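Local coordinates for protein putative siderophore-degrading esterase (Eurofung) (Emericella nidulans, PDB 6GUO) that hydrolyses the ester bonds of the bacterial siderophore enterobactin, a step required for the intracellular release of its iron, at residues S96-S99 with P100-Y104; E140-R143 with P144-L148; G285-I288 with G289-S293. All blocks are in the same frame, centred on the assembly; numbering follows the deposited sequence. Where two conformers were deposited one is given.

Interaction 1 (S96-S99 with P100-Y104); sequences SVFS and PRRSY
S99 meets the two arginines that follow it through both of its oxygens. Its hydroxyl OG accepts from the backbone N of R101 at 3.1 Å, and its carbonyl O accepts from R102 N at 3.2 Å with a nearly straight N-H···O angle of 166°. The R102 donor stands well above the carbonyl plane and not on a lone pair. OG swings anti to S99 N (chi1 170°), which brings it alongside P100 N to the R101 amide and leaves it 3.4 Å from R101 CB. R102 folds its aliphatic part back over the same carbonyl, CG lying 3.2 Å from S99 O. The backbone bond closes a type I beta turn from S99 to R102 and the hydroxyl adds a capping bond, ahead of the short helix 102-106 of the alpha/beta-hydrolase fold. Beyond CG the R102 chain bends and passes NE obliquely by the F98 ring, 4.4 Å from CD1. The guanidinium then leaves the turn: NE forms a salt bridge with D59, and NH1 bonds to S165 OG, in a sequence that fits the nucleophile elbow. R101 runs the other way, to the carbonyl of P30 and a cation-pi contact with Y31. Before the turn, S96 OG accepts from F98 N at 3.2 Å, an ST turn just ahead of F98, whose ring meets H77 of the second subunit.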
# COMPACT_ATOMS: atom_id res chain seq x y z
N SER A 96 -9.18 14.44 -6.08
CA SER A 96 -9.43 13.00 -6.12
C SER A 96 -8.22 12.33 -6.76
O SER A 96 -7.39 13.00 -7.38
CB SER A 96 -10.70 12.72 -6.93
OG SER A 96 -10.90 11.34 -7.16
N VAL A 97 -8.11 11.01 -6.61
CA VAL A 97 -7.04 10.25 -7.27
C VAL A 97 -7.51 9.47 -8.51
O VAL A 97 -6.70 8.78 -9.14
CB VAL A 97 -6.27 9.32 -6.30
CG1 VAL A 97 -5.60 10.14 -5.21
CG2 VAL A 97 -7.17 8.24 -5.71
N PHE A 98 -8.80 9.56 -8.85
CA PHE A 98 -9.33 8.97 -10.08
C PHE A 98 -9.92 10.07 -10.96
O PHE A 98 -10.48 11.04 -10.44
CB PHE A 98 -10.40 7.93 -9.79
CG PHE A 98 -9.90 6.78 -8.96
CD1 PHE A 98 -9.16 5.75 -9.55
CD2 PHE A 98 -10.16 6.72 -7.60
CE1 PHE A 98 -8.70 4.69 -8.79
CE2 PHE A 98 -9.70 5.66 -6.84
CZ PHE A 98 -8.97 4.64 -7.43
N SER A 99 -9.80 9.90 -12.27
CA SER A 99 -10.37 10.81 -13.25
C SER A 99 -11.42 10.10 -14.11
O SER A 99 -11.19 8.96 -14.51
CB SER A 99 -9.28 11.35 -14.17
OG SER A 99 -9.83 12.06 -15.27
N PRO A 100 -12.54 10.77 -14.44
CA PRO A 100 -13.50 10.20 -15.40
C PRO A 100 -12.89 9.88 -16.79
O PRO A 100 -13.45 9.05 -17.52
CB PRO A 100 -14.58 11.29 -15.55
CG PRO A 100 -14.39 12.21 -14.40
CD PRO A 100 -12.96 12.11 -13.97
N ARG A 101 -11.78 10.52 -17.14
CA ARG A 101 -11.07 10.26 -18.40
C ARG A 101 -10.57 8.82 -18.56
O ARG A 101 -10.32 8.37 -19.68
CB ARG A 101 -9.88 11.22 -18.55
CG ARG A 101 -10.30 12.66 -18.81
CD ARG A 101 -9.11 13.60 -18.83
NE ARG A 101 -8.10 13.22 -19.82
CZ ARG A 101 -6.91 13.79 -19.95
NH1 ARG A 101 -6.06 13.35 -20.88
NH2 ARG A 101 -6.55 14.80 -19.16
N ARG A 102 -10.42 8.11 -17.45
CA ARG A 102 -9.97 6.71 -17.47
C ARG A 102 -10.84 5.78 -18.33
O ARG A 102 -10.32 4.83 -18.91
CB ARG A 102 -9.87 6.16 -16.04
CG ARG A 102 -11.20 5.91 -15.36
CD ARG A 102 -11.03 5.67 -13.87
NE ARG A 102 -10.29 4.43 -13.62
CZ ARG A 102 -10.80 3.20 -13.60
NH1 ARG A 102 -10.01 2.16 -13.35
NH2 ARG A 102 -12.10 2.98 -13.83
N SER A 103 -12.15 6.04 -18.40
CA SER A 103 -13.07 5.18 -19.15
C SER A 103 -12.72 5.13 -20.63
O SER A 103 -12.78 4.07 -21.25
CB SER A 103 -14.53 5.60 -18.95
OG SER A 103 -14.81 6.85 -19.57
N TYR A 104 -12.35 6.28 -21.20
CA TYR A 104 -11.91 6.35 -22.60
C TYR A 104 -10.52 5.72 -22.77
O TYR A 104 -10.32 4.87 -23.64
CB TYR A 104 -11.91 7.79 -23.11
CG TYR A 104 -11.45 7.89 -24.54
CD1 TYR A 104 -12.22 7.40 -25.58
CD2 TYR A 104 -10.21 8.46 -24.86
CE1 TYR A 104 -11.80 7.48 -26.90
CE2 TYR A 104 -9.77 8.54 -26.17
CZ TYR A 104 -10.57 8.05 -27.19
OH TYR A 104 -10.14 8.13 -28.50

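Interaction 2 (E140-R143 with P144-L148)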
# COMPACT_ATOMS: atom_id res chain seq x y z
N GLU A 140 5.27 4.82 -27.10
CA GLU A 140 5.99 5.68 -28.05
C GLU A 140 6.35 7.08 -27.54
O GLU A 140 7.26 7.70 -28.07
CB GLU A 140 5.21 5.77 -29.37
CG GLU A 140 5.14 4.42 -30.08
CD GLU A 140 4.25 4.39 -31.30
OE1 GLU A 140 4.06 5.45 -31.95
OE2 GLU A 140 3.74 3.29 -31.64
N ILE A 141 5.64 7.56 -26.51
CA ILE A 141 5.87 8.90 -25.95
C ILE A 141 6.42 8.84 -24.52
O ILE A 141 7.49 9.38 -24.24
CB ILE A 141 4.58 9.76 -25.99
CG1 ILE A 141 3.97 9.78 -27.40
CG2 ILE A 141 4.84 11.18 -25.48
CD1 ILE A 141 4.88 10.34 -28.48
N VAL A 142 5.69 8.18 -23.62
CA VAL A 142 6.06 8.17 -22.20
C VAL A 142 7.32 7.35 -21.96
O VAL A 142 8.29 7.83 -21.38
CB VAL A 142 4.91 7.66 -21.30
CG1 VAL A 142 5.36 7.60 -19.84
CG2 VAL A 142 3.69 8.55 -21.44
N ARG A 143 7.30 6.11 -22.42
CA ARG A 143 8.41 5.19 -22.17
C ARG A 143 9.76 5.69 -22.72
O ARG A 143 10.75 5.67 -22.00
CB ARG A 143 8.05 3.80 -22.66
CG ARG A 143 9.15 2.77 -22.52
CD ARG A 143 8.51 1.40 -22.45
NE ARG A 143 9.48 0.35 -22.63
CZ ARG A 143 9.18 -0.94 -22.70
NH1 ARG A 143 10.16 -1.83 -22.88
NH2 ARG A 143 7.92 -1.36 -22.58
N PRO A 144 9.79 6.16 -23.98
CA PRO A 144 11.05 6.72 -24.49
C PRO A 144 11.50 7.99 -23.77
O PRO A 144 12.70 8.19 -23.62
CB PRO A 144 10.74 6.99 -25.97
CG PRO A 144 9.67 6.02 -26.30
CD PRO A 144 8.81 6.00 -25.07
N PHE A 145 10.57 8.83 -23.32
CA PHE A 145 10.93 9.98 -22.51
C PHE A 145 11.65 9.55 -21.23
O PHE A 145 12.71 10.08 -20.89
CB PHE A 145 9.69 10.83 -22.17
CG PHE A 145 9.96 11.91 -21.17
CD1 PHE A 145 10.61 13.08 -21.56
CD2 PHE A 145 9.56 11.77 -19.84
CE1 PHE A 145 10.86 14.09 -20.64
CE2 PHE A 145 9.82 12.78 -18.92
CZ PHE A 145 10.47 13.94 -19.32
N VAL A 146 11.09 8.56 -20.53
CA VAL A 146 11.68 8.07 -19.29
C VAL A 146 13.05 7.43 -19.55
O VAL A 146 14.03 7.73 -18.86
CB VAL A 146 10.73 7.10 -18.55
CG1 VAL A 146 11.41 6.45 -17.35
CG2 VAL A 146 9.48 7.85 -18.10
N GLU A 147 13.12 6.58 -20.57
CA GLU A 147 14.34 5.83 -20.87
C GLU A 147 15.45 6.68 -21.50
O GLU A 147 16.61 6.55 -21.12
CB GLU A 147 14.03 4.61 -21.75
CG GLU A 147 13.24 3.52 -21.03
CD GLU A 147 13.15 2.21 -21.80
OE1 GLU A 147 13.82 2.07 -22.85
OE2 GLU A 147 12.41 1.31 -21.35
N LEU A 148 15.09 7.54 -22.45
CA LEU A 148 16.08 8.29 -23.24
C LEU A 148 16.37 9.71 -22.72
O LEU A 148 17.47 10.22 -22.97
CB LEU A 148 15.66 8.35 -24.71
CG LEU A 148 15.28 7.02 -25.38
CD1 LEU A 148 15.12 7.21 -26.88
CD2 LEU A 148 16.27 5.90 -25.10
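I141, V142 and R143 hand their carbonyls to F145, V146 and E147 in three successive i to i+4 bonds that carry helix 131-150 past P144. The bond from V146 N to V142 O measures 3.0 Å and that from E147 N to R143 O 2.9 Å, both donors arriving close to the direction of the carbonyl bond. F145 N reaches I141 O less directly, at 3.3 Å and tilted from the carbonyl plane. P144 has no N-H to give, and its ring occupies the place of the missing bond: CG lies 3.4 Å from E140 O, and the helix kinks there. Wider pi-type turns occur before and after the proline.

Among the side chains, R143 and E147 run side by side one turn apart. R143 sends CG anti to its N (chi1 177°) and stays extended to NE, which forms a salt bridge with E147 OE2 at 3.3 Å. As a hydrogen bond it is weak, its N-H···O angle 142°, with the guanidinium and carboxylate planes turned 50° from each other. OE2 also lies 3.8 Å from R143 CG, beside the aliphatic part of the arginine. V142 CG1 and V146 CG2 approach to 4.5 Å, and both valines pack on I87 of strand 83-90. The F145 ring meets W21 edge to face and stacks on F7 of the second subunit.

The result is a proline-kinked helix laid against the central sheet of an alpha/beta-hydrolase, the valines on strand 83-90 and the i to i+4 arginine-glutamate pair beside strand 156-164.

Interaction 3 (G285-I288 with G289-S293)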
# COMPACT_ATOMS: atom_id res chain seq x y z
N GLY A 285 -12.42 -2.00 -3.85
CA GLY A 285 -11.55 -0.92 -3.39
C GLY A 285 -10.43 -1.38 -2.47
O GLY A 285 -9.27 -1.02 -2.67
N SER A 286 -10.78 -2.17 -1.45
CA SER A 286 -9.80 -2.59 -0.44
C SER A 286 -8.71 -3.52 -0.99
O SER A 286 -7.63 -3.60 -0.42
CB SER A 286 -10.48 -3.23 0.78
OG SER A 286 -10.97 -4.53 0.48
N VAL A 287 -8.99 -4.21 -2.10
CA VAL A 287 -8.00 -5.11 -2.70
C VAL A 287 -6.85 -4.38 -3.43
O VAL A 287 -5.82 -5.00 -3.68
CB VAL A 287 -8.67 -6.13 -3.66
CG1 VAL A 287 -9.04 -5.49 -5.00
CG2 VAL A 287 -7.79 -7.35 -3.86
N ILE A 288 -7.01 -3.09 -3.74
CA ILE A 288 -6.02 -2.36 -4.55
C ILE A 288 -4.63 -2.41 -3.91
O ILE A 288 -3.65 -2.81 -4.55
CB ILE A 288 -6.45 -0.91 -4.83
CG1 ILE A 288 -7.66 -0.91 -5.77
CG2 ILE A 288 -5.31 -0.11 -5.47
CD1 ILE A 288 -8.32 0.44 -5.97
N GLY A 289 -4.56 -2.01 -2.64
CA GLY A 289 -3.30 -1.99 -1.89
C GLY A 289 -2.61 -3.35 -1.85
O GLY A 289 -1.46 -3.45 -2.29
N PRO A 290 -3.30 -4.39 -1.35
CA PRO A 290 -2.74 -5.75 -1.35
C PRO A 290 -2.35 -6.28 -2.72
O PRO A 290 -1.28 -6.90 -2.86
CB PRO A 290 -3.87 -6.60 -0.75
CG PRO A 290 -4.67 -5.66 0.07
CD PRO A 290 -4.55 -4.31 -0.57
N ALA A 291 -3.19 -6.04 -3.73
CA ALA A 291 -2.92 -6.53 -5.09
C ALA A 291 -1.74 -5.82 -5.75
O ALA A 291 -0.96 -6.45 -6.47
CB ALA A 291 -4.17 -6.42 -5.96
N LEU A 292 -1.61 -4.51 -5.51
CA LEU A 292 -0.47 -3.75 -6.01
C LEU A 292 0.81 -4.19 -5.31
O LEU A 292 1.81 -4.50 -5.96
CB LEU A 292 -0.69 -2.25 -5.87
CG LEU A 292 0.44 -1.32 -6.33
CD1 LEU A 292 0.96 -1.65 -7.73
CD2 LEU A 292 -0.07 0.10 -6.28
N SER A 293 0.77 -4.24 -3.97
CA SER A 293 1.90 -4.73 -3.19
C SER A 293 2.32 -6.12 -3.65
O SER A 293 3.50 -6.38 -3.89
CB SER A 293 1.57 -4.76 -1.70
OG SER A 293 1.37 -3.45 -1.19
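P290 sits in the first turn of helix 288-301, its ring resting on the carbonyls of S286 and V287. A type I beta turn from G285 to I288 leads into this helix, which follows strand 273-279 of the alpha/beta-hydrolase sheet, and the proline takes a place near the N-terminus where its lack of an N-H costs no regular helical bond. Followed round the ring, CB lies 3.9 Å from V287 O. CG leans toward the other carbonyl, 3.6 Å from S286 O. CD comes nearer still, 3.2 Å from S286 O and 3.4 Å from V287 O, so that this ring carbon touches both carbonyl oxygens. Across the dimer P290 packs on P290 of the second subunit.

The first i to i+4 bonds then start the helix proper: A291 N donates to V287 O and L292 N to I288 O, each 2.8 Å long and with its donor close to the carbonyl direction. V287 packs its CG2 against the methyl of A291, the two carbons 4.3 Å apart. L292 meets L63 and T66 of helix 60-77, while I288 packs on L63 and on H164 of strand 156-164. S286 turns its OG back to D283 N and E282. The same V287 O that receives the A291 amide also touches that residue's methyl, A291 CB, at 3.2 Å.

In the fold
Along the chain the contacts come in series: interaction 1 in the loop after strand 83-90 and the start of helix 102-106, interaction 2 on helix 131-150, interaction 3 at the start of helix 288-301. Interactions 1 and 3 are neighbours, centres about 18 Å apart and nearest atoms about 4 Å, both packing on helix 60-77. Interaction 2 lies on the opposite side of the chain's centre from interaction 3, with about 27 Å between their centres, and its centre is about 23 Å from that of interaction 1. All three touch the second subunit, so the homodimer contacts are met both at the neighbouring interactions 1 and 3 and at the distant interaction 2, while interaction 1 also reaches the probable nucleophile elbow.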